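Local coordinates for protein phosphoribosylaminoimidazole-succinocarboxamide synthase (Pyrococcus horikoshii, PDB 3U55) that catalyses the ATP-dependent ligation of L-aspartate to carboxyaminoimidazole ribonucleotide, forming SAICAR in de novo purine biosynthesis, at residues Thr32-Thr37 and Phe213-Gly218; Lys58-His63 and Glu158-Tyr163; Ala165-Ile170 and Glu229-Glu234. All coordinates share one frame; numbering follows the deposited sequence.

In the fold
The three contacts differ in chemistry and in place. Interaction 1 lies apart from the others, its centre about 28 Å from that of interaction 2 and 24 Å from that of interaction 3; it joins a beta hairpin to the end of helix 211-214 through aromatic rings and a sulfate. Interaction 2 is wholly apolar between helices 45-62 and 143-165. Interaction 3 touches it, with Tyr163 against Ile231, and ties the turn after helix 143-165 to the end of helix 220-232 through a lysine-to-carbonyl hydrogen bond and an arginine whose salt bridges lie outside the segments. Each contact runs from buried residues to a more accessible margin, so none is purely core or purely surface.

Interaction 1: residues Thr32-Thr37 and Phe213-Gly218; sequences TAFDGT and FRFDKG. With SO4 (sulfate ion), chain C.
Ala33 and Arg214 bring the two backbones closest, their CA atoms 6.2 Å apart, where strand 30-33 ends beside the end of the short helix 211-214. The methyl of Ala33 points at the helix and settles between two side chains: its CB lies 3.6 Å from Phe213 CE2 and also touches Arg214 CG. Phe213 reaches it because CG stands anti to the backbone N (chi1 166°), which carries CE2 to the Ala33 methyl; the edge of the ring also meets the carbonyl carbon of Thr32. Phe34 extends past the helix end instead. Its CZ touches Arg214 O at 3.3 Å, with the carbonyl oxygen at the ring edge, and the same CZ lies 3.8 Å from Phe215 CE1. Taken as whole rings, Phe34 and Phe215 form an offset edge-to-face pair, with centroids 5.7 Å apart and planes at 61°.

The strand belongs to a two-stranded antiparallel hairpin, 30-33 with 38-41, whose type I' turn runs from Phe34 to Thr37. Gly36 suits this turn, since a side chain at its backbone angles would jam against the preceding carbonyl. Thr37 OG1 adds a hydrogen bond to Phe34 O.

Where the hairpin faces Arg214, a sulfate, probably from the crystallisation liquor, bridges the segments. Phe34 N donates to sulfate O4 at 3.1 Å. The arginine, extended from CG to NE, turns the edge of its guanidinium to the ion: NH1 bonds sulfate O1 at 3.1 Å, and NE bonds the same oxygen at 3.3 Å. Lys210 also grips the anion, while Arg214 NH2 forms a salt bridge with Asp211. Lys38 makes a cation-pi contact with Phe213 and hydrogen-bonds to Phe213 O.

Interaction 2: residues Lys58-His63 and Glu158-Tyr163; sequences KLLEEH and EILKDY
Leu59 and Ile159 slide past one another in opposite directions between the two helices, Leu59 CG lying 3.9 Å from Ile159 CG2. The leucine carries CG anti to its own backbone N (chi1 171°), and this sends the isobutyl group across to Tyr163. There CD2 sits over one face of the phenol ring, offset toward its rim and 3.5 Å from Tyr163 CG, a CH-pi contact. CD1 of the same leucine also touches the ring, at Tyr163 CD1.

A second CH-pi contact forms at the C-terminal end of helix 45-62. Ile159 lies against the imidazole of His63, its CG2 above one face and 4.0 Å from the ring centroid. Its other branch packs at the base of the histidine, where CD1 comes within 3.6 Å of His63 CB. The imidazole is fixed against rotation by a hydrogen bond in its own plane, ND1 donating to Leu59 O at 3.1 Å with an N-H...O angle of 161°. That carbonyl also accepts from His63 N, and the two donors approach from opposite faces of its plane.

Leu60 crosses Ile159 on the more buried side, using CD2 against both CG2 and CD1 of the isoleucine. The same methyl meets Leu160 CD2 at 4.1 Å, and Leu59 CD2 also touches that Leu160 methyl.

The axes of residues 58-62 and 158-163 approach to 10.5 Å, with 119° between their N-to-C directions. Leu160 touches Phe56 of helix 45-62 and Leu171 of strand 169-180, Tyr163 rests on Ile55, and Ile65 of a loop touches Leu60 and Ile159, so the crossing packs beside the six-stranded sheet.

Interaction 3: residues Ala165-Ile170 and Glu229-Glu234; sequences AKKGII and ERITGE
Lys167 lies along the last turn of helix 220-232 and hydrogen-bonds from NZ to Ile231 O at 3.2 Å. Its methylenes run beside Arg230 O, and a bend at the final torsion (chi4 -68°) brings the ammonium to the next carbonyl, approaching 22° out of the carbonyl plane. With an alanine in place of Lys167, Ile231 O would probably lose this donor and the backbone at Arg230 O its methylene cover.

Arg230 reaches back the other way. Its CD touches Lys167 O at 3.6 Å, and NH1 comes to 3.0 Å from Gly168 O, at an angle too poor for a hydrogen bond. The guanidinium is positioned instead by two salt bridges, from NH1 to Asp201 and from NH2 to Glu226.

Both segments contain a helix ending. Gly168, with positive phi, is the C-prime residue of a Schellman motif that closes helix 143-165, with Ile169 N bonded to Leu164 O and Gly168 N to Ala165 O. In the other segment, Gly233 is the first residue past helix 220-232, and Thr232 OG1 accepts from Glu234 N in an ST turn.

Beyond the turn, strand 169-180 pairs with strand 197-201. Ile231 packs on Leu52, Ile55 and Phe56 of helix 45-62 and on Tyr163 and Leu164 of helix 143-165, joining three helices beside the sheet.

Interaction 1: residues Thr32-Thr37 and Phe213-Gly218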
loop_
_atom_site.group_PDB
_atom_site.type_symbol
_atom_site.label_atom_id
_atom_site.label_comp_id
_atom_site.label_asym_id
_atom_site.label_seq_id
_atom_site.Cartn_x
_atom_site.Cartn_y
_atom_site.Cartn_z
ATOM N N THR A 32 -18.568 -11.394 -12.589
ATOM C CA THR A 32 -18.777 -10.080 -11.978
ATOM C C THR A 32 -17.566 -9.198 -12.220
ATOM O O THR A 32 -16.439 -9.682 -12.277
ATOM C CB THR A 32 -19.023 -10.155 -10.446
ATOM O OG1 THR A 32 -17.984 -10.917 -9.820
ATOM C CG2 THR A 32 -20.379 -10.777 -10.132
ATOM N N ALA A 33 -17.802 -7.898 -12.364
ATOM C CA ALA A 33 -16.720 -6.943 -12.547
ATOM C C ALA A 33 -17.069 -5.618 -11.897
ATOM O O ALA A 33 -18.225 -5.378 -11.541
ATOM C CB ALA A 33 -16.412 -6.750 -14.027
ATOM N N PHE A 34 -16.054 -4.771 -11.743
ATOM C CA PHE A 34 -16.203 -3.418 -11.207
ATOM C C PHE A 34 -17.028 -3.384 -9.920
ATOM O O PHE A 34 -18.037 -2.678 -9.830
ATOM C CB PHE A 34 -16.788 -2.471 -12.266
ATOM C CG PHE A 34 -16.076 -2.523 -13.594
ATOM C CD1 PHE A 34 -14.715 -2.243 -13.687
ATOM C CD2 PHE A 34 -16.776 -2.834 -14.756
ATOM C CE1 PHE A 34 -14.060 -2.285 -14.913
ATOM C CE2 PHE A 34 -16.130 -2.874 -15.989
ATOM C CZ PHE A 34 -14.771 -2.598 -16.068
ATOM N N ASP A 35 -16.588 -4.174 -8.942
ATOM C CA ASP A 35 -17.198 -4.235 -7.613
ATOM C C ASP A 35 -18.694 -4.580 -7.658
ATOM O O ASP A 35 -19.508 -3.956 -6.969
ATOM C CB ASP A 35 -16.955 -2.918 -6.855
ATOM C CG ASP A 35 -16.812 -3.121 -5.358
ATOM O OD1 ASP A 35 -15.922 -3.897 -4.944
ATOM O OD2 ASP A 35 -17.579 -2.492 -4.597
ATOM N N GLY A 36 -19.046 -5.565 -8.482
ATOM C CA GLY A 36 -20.416 -6.076 -8.547
ATOM C C GLY A 36 -21.371 -5.369 -9.493
ATOM O O GLY A 36 -22.481 -5.855 -9.732
ATOM N N THR A 37 -20.948 -4.230 -10.037
ATOM C CA THR A 37 -21.821 -3.412 -10.885
ATOM C C THR A 37 -22.060 -4.013 -12.273
ATOM O O THR A 37 -23.108 -3.774 -12.880
ATOM C CB THR A 37 -21.301 -1.966 -11.024
ATOM O OG1 THR A 37 -19.985 -1.980 -11.587
ATOM C CG2 THR A 37 -21.265 -1.274 -9.662
ATOM N N PHE A 213 -14.291 -9.437 -20.834
ATOM C CA PHE A 213 -15.589 -9.128 -20.233
ATOM C C PHE A 213 -15.623 -7.729 -19.618
ATOM O O PHE A 213 -16.582 -6.990 -19.835
ATOM C CB PHE A 213 -15.966 -10.189 -19.192
ATOM C CG PHE A 213 -17.101 -9.791 -18.283
ATOM C CD1 PHE A 213 -18.382 -9.554 -18.789
ATOM C CD2 PHE A 213 -16.892 -9.664 -16.914
ATOM C CE1 PHE A 213 -19.427 -9.191 -17.944
ATOM C CE2 PHE A 213 -17.935 -9.307 -16.057
ATOM C CZ PHE A 213 -19.205 -9.070 -16.574
ATOM N N ARG A 214 -14.583 -7.371 -18.862
ATOM C CA ARG A 214 -14.488 -6.045 -18.239
ATOM C C ARG A 214 -14.658 -4.916 -19.257
ATOM O O ARG A 214 -15.376 -3.944 -19.001
ATOM C CB ARG A 214 -13.157 -5.863 -17.494
ATOM C CG ARG A 214 -13.054 -6.583 -16.156
ATOM C CD ARG A 214 -11.815 -6.132 -15.387
ATOM N NE ARG A 214 -11.565 -6.983 -14.225
ATOM C CZ ARG A 214 -10.632 -7.932 -14.161
ATOM N NH1 ARG A 214 -10.505 -8.650 -13.054
ATOM N NH2 ARG A 214 -9.824 -8.168 -15.190
ATOM N N PHE A 215 -14.005 -5.050 -20.409
ATOM C CA PHE A 215 -13.970 -3.954 -21.382
ATOM C C PHE A 215 -14.556 -4.284 -22.757
ATOM O O PHE A 215 -14.273 -3.589 -23.739
ATOM C CB PHE A 215 -12.542 -3.407 -21.498
ATOM C CG PHE A 215 -11.967 -2.955 -20.186
ATOM C CD1 PHE A 215 -12.475 -1.830 -19.539
ATOM C CD2 PHE A 215 -10.926 -3.660 -19.589
ATOM C CE1 PHE A 215 -11.951 -1.414 -18.316
ATOM C CE2 PHE A 215 -10.396 -3.251 -18.368
ATOM C CZ PHE A 215 -10.912 -2.126 -17.731
ATOM N N ASP A 216 -15.384 -5.327 -22.809
ATOM C CA ASP A 216 -16.065 -5.761 -24.037
ATOM C C ASP A 216 -15.110 -5.844 -25.237
ATOM O O ASP A 216 -15.341 -5.226 -26.283
ATOM C CB ASP A 216 -17.273 -4.861 -24.346
ATOM C CG ASP A 216 -18.276 -4.801 -23.199
ATOM O OD1 ASP A 216 -18.359 -5.759 -22.396
ATOM O OD2 ASP A 216 -18.992 -3.785 -23.102
ATOM N N LYS A 217 -14.038 -6.610 -25.068
ATOM C CA LYS A 217 -12.998 -6.722 -26.088
ATOM C C LYS A 217 -13.320 -7.807 -27.102
ATOM O O LYS A 217 -12.625 -7.948 -28.113
ATOM C CB LYS A 217 -11.639 -6.999 -25.441
ATOM C CG LYS A 217 -11.132 -5.880 -24.555
ATOM C CD LYS A 217 -9.778 -6.240 -23.973
ATOM C CE LYS A 217 -9.148 -5.055 -23.287
ATOM N NZ LYS A 217 -7.676 -5.233 -23.211
ATOM N N GLY A 218 -14.378 -8.565 -26.827
ATOM C CA GLY A 218 -14.790 -9.672 -27.674
ATOM C C GLY A 218 -15.586 -10.711 -26.912
ATOM O O GLY A 218 -16.206 -10.412 -25.893
HETATM S S SO4 C . -13.110 -7.182 -10.749
HETATM O O1 SO4 C . -13.252 -8.256 -11.724
HETATM O O2 SO4 C . -14.178 -7.293 -9.762
HETATM O O3 SO4 C . -11.812 -7.309 -10.091
HETATM O O4 SO4 C . -13.205 -5.892 -11.432
#

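Interaction 2: residues Lys58-His63 and Glu158-Tyr163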
loop_
_atom_site.group_PDB
_atom_site.type_symbol
_atom_site.label_atom_id
_atom_site.label_comp_id
_atom_site.label_asym_id
_atom_site.label_seq_id
_atom_site.Cartn_x
_atom_site.Cartn_y
_atom_site.Cartn_z
ATOM N N LYS A 58 -1.633 -28.657 -10.581
ATOM C CA LYS A 58 -0.797 -29.839 -10.793
ATOM C C LYS A 58 0.628 -29.452 -11.180
ATOM O O LYS A 58 1.589 -30.016 -10.654
ATOM C CB LYS A 58 -1.416 -30.768 -11.842
ATOM C CG LYS A 58 -2.577 -31.597 -11.315
ATOM C CD LYS A 58 -3.265 -32.355 -12.443
ATOM C CE LYS A 58 -4.284 -33.347 -11.898
ATOM N NZ LYS A 58 -5.084 -33.969 -12.993
ATOM N N LEU A 59 0.758 -28.466 -12.070
ATOM C CA LEU A 59 2.073 -27.952 -12.472
ATOM C C LEU A 59 2.864 -27.390 -11.280
ATOM O O LEU A 59 4.050 -27.697 -11.105
ATOM C CB LEU A 59 1.925 -26.897 -13.579
ATOM C CG LEU A 59 3.155 -26.080 -13.994
ATOM C CD1 LEU A 59 4.139 -26.912 -14.814
ATOM C CD2 LEU A 59 2.712 -24.850 -14.781
ATOM N N LEU A 60 2.205 -26.576 -10.460
ATOM C CA LEU A 60 2.853 -25.980 -9.286
ATOM C C LEU A 60 3.265 -27.030 -8.255
ATOM O O LEU A 60 4.348 -26.943 -7.665
ATOM C CB LEU A 60 1.949 -24.912 -8.666
ATOM C CG LEU A 60 1.663 -23.720 -9.580
ATOM C CD1 LEU A 60 0.621 -22.817 -8.949
ATOM C CD2 LEU A 60 2.954 -22.943 -9.864
ATOM N N GLU A 61 2.416 -28.035 -8.062
ATOM C CA GLU A 61 2.722 -29.129 -7.135
ATOM C C GLU A 61 3.979 -29.891 -7.564
ATOM O O GLU A 61 4.802 -30.263 -6.723
ATOM C CB GLU A 61 1.532 -30.083 -6.999
ATOM C CG GLU A 61 0.361 -29.543 -6.168
ATOM C CD GLU A 61 0.599 -29.595 -4.663
ATOM O OE1 GLU A 61 -0.253 -29.069 -3.912
ATOM O OE2 GLU A 61 1.629 -30.154 -4.223
ATOM N N GLU A 62 4.125 -30.096 -8.872
ATOM C CA GLU A 62 5.302 -30.759 -9.445
ATOM C C GLU A 62 6.570 -29.956 -9.182
ATOM O O GLU A 62 7.662 -30.517 -9.079
ATOM C CB GLU A 62 5.125 -30.961 -10.951
ATOM C CG GLU A 62 4.134 -32.062 -11.324
ATOM C CD GLU A 62 3.980 -32.263 -12.830
ATOM O OE1 GLU A 62 3.528 -33.355 -13.235
ATOM O OE2 GLU A 62 4.299 -31.339 -13.608
ATOM N N HIS A 63 6.407 -28.639 -9.072
ATOM C CA HIS A 63 7.506 -27.730 -8.773
ATOM C C HIS A 63 7.649 -27.436 -7.273
ATOM O O HIS A 63 8.354 -26.506 -6.887
ATOM C CB HIS A 63 7.329 -26.427 -9.557
ATOM C CG HIS A 63 7.765 -26.517 -10.984
ATOM N ND1 HIS A 63 6.975 -27.058 -11.974
ATOM C CD2 HIS A 63 8.915 -26.137 -11.587
ATOM C CE1 HIS A 63 7.618 -27.005 -13.126
ATOM N NE2 HIS A 63 8.798 -26.451 -12.919
ATOM N N GLU A 158 7.384 -17.282 -11.443
ATOM C CA GLU A 158 8.421 -17.808 -12.345
ATOM C C GLU A 158 7.945 -19.044 -13.112
ATOM O O GLU A 158 8.103 -19.117 -14.334
ATOM C CB GLU A 158 9.722 -18.106 -11.585
ATOM C CG GLU A 158 10.459 -16.863 -11.082
ATOM C CD GLU A 158 10.784 -15.866 -12.188
ATOM O OE1 GLU A 158 10.275 -14.720 -12.135
ATOM O OE2 GLU A 158 11.536 -16.229 -13.119
ATOM N N ILE A 159 7.361 -19.999 -12.391
ATOM C CA ILE A 159 6.853 -21.245 -12.976
ATOM C C ILE A 159 5.770 -20.994 -14.023
ATOM O O ILE A 159 5.847 -21.529 -15.136
ATOM C CB ILE A 159 6.286 -22.205 -11.895
ATOM C CG1 ILE A 159 7.375 -22.577 -10.883
ATOM C CG2 ILE A 159 5.678 -23.459 -12.544
ATOM C CD1 ILE A 159 6.848 -22.853 -9.473
ATOM N N LEU A 160 4.769 -20.190 -13.665
ATOM C CA LEU A 160 3.655 -19.908 -14.573
ATOM C C LEU A 160 4.094 -19.108 -15.794
ATOM O O LEU A 160 3.727 -19.454 -16.914
ATOM C CB LEU A 160 2.511 -19.188 -13.851
ATOM C CG LEU A 160 1.808 -19.925 -12.705
ATOM C CD1 LEU A 160 0.716 -19.026 -12.135
ATOM C CD2 LEU A 160 1.223 -21.264 -13.156
ATOM N N LYS A 161 4.890 -18.064 -15.569
ATOM C CA LYS A 161 5.341 -17.210 -16.668
ATOM C C LYS A 161 6.194 -17.997 -17.667
ATOM O O LYS A 161 5.998 -17.855 -18.871
ATOM C CB LYS A 161 6.044 -15.935 -16.164
ATOM C CG LYS A 161 7.509 -16.078 -15.755
ATOM C CD LYS A 161 7.913 -14.997 -14.752
ATOM C CE LYS A 161 7.795 -13.602 -15.329
ATOM N NZ LYS A 161 9.012 -13.209 -16.087
ATOM N N ASP A 162 7.097 -18.850 -17.171
ATOM C CA ASP A 162 7.937 -19.699 -18.036
ATOM C C ASP A 162 7.093 -20.682 -18.846
ATOM O O ASP A 162 7.260 -20.810 -20.060
ATOM C CB ASP A 162 8.971 -20.478 -17.216
ATOM C CG ASP A 162 10.084 -19.597 -16.664
ATOM O OD1 ASP A 162 10.243 -18.439 -17.115
ATOM O OD2 ASP A 162 10.812 -20.072 -15.764
ATOM N N TYR A 163 6.187 -21.366 -18.157
ATOM C CA TYR A 163 5.288 -22.354 -18.756
ATOM C C TYR A 163 4.400 -21.739 -19.834
ATOM O O TYR A 163 4.209 -22.322 -20.908
ATOM C CB TYR A 163 4.435 -22.993 -17.651
ATOM C CG TYR A 163 3.369 -23.957 -18.119
ATOM C CD1 TYR A 163 3.669 -25.302 -18.351
ATOM C CD2 TYR A 163 2.054 -23.531 -18.308
ATOM C CE1 TYR A 163 2.686 -26.196 -18.767
ATOM C CE2 TYR A 163 1.065 -24.415 -18.728
ATOM C CZ TYR A 163 1.390 -25.743 -18.954
ATOM O OH TYR A 163 0.415 -26.613 -19.368
#

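Interaction 3: residues Ala165-Ile170 and Glu229-Glu234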
loop_
_atom_site.group_PDB
_atom_site.type_symbol
_atom_site.label_atom_id
_atom_site.label_comp_id
_atom_site.label_asym_id
_atom_site.label_seq_id
_atom_site.Cartn_x
_atom_site.Cartn_y
_atom_site.Cartn_z
ATOM N N ALA A 165 4.855 -18.756 -21.441
ATOM C CA ALA A 165 5.658 -18.173 -22.524
ATOM C C ALA A 165 6.036 -19.215 -23.587
ATOM O O ALA A 165 6.127 -18.894 -24.781
ATOM C CB ALA A 165 6.899 -17.493 -21.963
ATOM N N LYS A 166 6.227 -20.462 -23.156
ATOM C CA LYS A 166 6.508 -21.568 -24.085
ATOM C C LYS A 166 5.258 -21.979 -24.864
ATOM O O LYS A 166 5.328 -22.791 -25.791
ATOM C CB LYS A 166 7.118 -22.771 -23.351
ATOM C CG LYS A 166 8.493 -22.494 -22.758
ATOM C CD LYS A 166 9.225 -23.769 -22.336
ATOM C CE LYS A 166 8.941 -24.155 -20.889
ATOM N NZ LYS A 166 7.604 -24.790 -20.711
ATOM N N LYS A 167 4.116 -21.399 -24.493
ATOM C CA LYS A 167 2.869 -21.612 -25.219
ATOM C C LYS A 167 2.356 -20.317 -25.858
ATOM O O LYS A 167 1.205 -20.235 -26.282
ATOM C CB LYS A 167 1.825 -22.282 -24.314
ATOM C CG LYS A 167 2.170 -23.736 -24.011
ATOM C CD LYS A 167 1.384 -24.292 -22.843
ATOM C CE LYS A 167 1.886 -25.671 -22.450
ATOM N NZ LYS A 167 1.604 -26.696 -23.491
ATOM N N GLY A 168 3.234 -19.320 -25.940
ATOM C CA GLY A 168 2.937 -18.061 -26.623
ATOM C C GLY A 168 1.989 -17.144 -25.880
ATOM O O GLY A 168 1.235 -16.386 -26.496
ATOM N N ILE A 169 2.015 -17.215 -24.550
ATOM C CA ILE A 169 1.146 -16.402 -23.685
ATOM C C ILE A 169 1.982 -15.618 -22.665
ATOM O O ILE A 169 2.807 -16.214 -21.970
ATOM C CB ILE A 169 0.126 -17.299 -22.923
ATOM C CG1 ILE A 169 -0.752 -18.089 -23.902
ATOM C CG2 ILE A 169 -0.747 -16.465 -21.975
ATOM C CD1 ILE A 169 -1.516 -19.222 -23.263
ATOM N N ILE A 170 1.749 -14.314 -22.561
ATOM C CA ILE A 170 2.425 -13.465 -21.590
ATOM C C ILE A 170 1.605 -13.401 -20.303
ATOM O O ILE A 170 0.449 -12.988 -20.316
ATOM C CB ILE A 170 2.621 -12.032 -22.150
ATOM C CG1 ILE A 170 3.427 -12.071 -23.460
ATOM C CG2 ILE A 170 3.287 -11.130 -21.115
ATOM C CD1 ILE A 170 3.516 -10.734 -24.174
ATOM N N GLU A 229 -7.146 -24.286 -25.224
ATOM C CA GLU A 229 -6.635 -24.994 -26.401
ATOM C C GLU A 229 -5.123 -24.889 -26.524
ATOM O O GLU A 229 -4.450 -25.876 -26.815
ATOM C CB GLU A 229 -7.299 -24.475 -27.680
ATOM C CG GLU A 229 -8.748 -24.919 -27.854
ATOM C CD GLU A 229 -9.440 -24.250 -29.033
ATOM O OE1 GLU A 229 -8.768 -23.972 -30.051
ATOM O OE2 GLU A 229 -10.662 -24.007 -28.939
ATOM N N ARG A 230 -4.594 -23.689 -26.300
ATOM C CA ARG A 230 -3.150 -23.463 -26.347
ATOM C C ARG A 230 -2.396 -24.245 -25.279
ATOM O O ARG A 230 -1.289 -24.731 -25.531
ATOM C CB ARG A 230 -2.834 -21.982 -26.203
ATOM C CG ARG A 230 -3.085 -21.194 -27.451
ATOM C CD ARG A 230 -2.185 -20.000 -27.494
ATOM N NE ARG A 230 -2.860 -18.869 -28.105
ATOM C CZ ARG A 230 -2.285 -17.704 -28.365
ATOM N NH1 ARG A 230 -1.003 -17.509 -28.072
ATOM N NH2 ARG A 230 -2.994 -16.736 -28.924
ATOM N N ILE A 231 -3.004 -24.358 -24.100
ATOM C CA ILE A 231 -2.391 -25.069 -22.984
ATOM C C ILE A 231 -2.486 -26.587 -23.165
ATOM O O ILE A 231 -1.486 -27.297 -23.023
ATOM C CB ILE A 231 -2.980 -24.609 -21.621
ATOM C CG1 ILE A 231 -2.483 -23.197 -21.291
ATOM C CG2 ILE A 231 -2.624 -25.590 -20.503
ATOM C CD1 ILE A 231 -3.208 -22.521 -20.143
ATOM N N THR A 232 -3.679 -27.080 -23.494
ATOM C CA THR A 232 -3.902 -28.525 -23.604
ATOM C C THR A 232 -3.468 -29.130 -24.937
ATOM O O THR A 232 -3.084 -30.299 -24.994
ATOM C CB THR A 232 -5.372 -28.901 -23.340
ATOM O OG1 THR A 232 -6.209 -28.297 -24.332
ATOM C CG2 THR A 232 -5.805 -28.435 -21.957
ATOM N N GLY A 233 -3.543 -28.335 -26.002
ATOM C CA GLY A 233 -3.302 -28.831 -27.358
ATOM C C GLY A 233 -4.542 -29.456 -27.975
ATOM O O GLY A 233 -4.464 -30.089 -29.029
ATOM N N GLU A 234 -5.688 -29.277 -27.320
ATOM C CA GLU A 234 -6.951 -29.851 -27.792
ATOM C C GLU A 234 -8.160 -28.966 -27.468
ATOM O O GLU A 234 -8.130 -28.182 -26.516
ATOM C CB GLU A 234 -7.146 -31.267 -27.230
ATOM C CG GLU A 234 -7.158 -31.363 -25.704
ATOM C CD GLU A 234 -7.259 -32.793 -25.207
#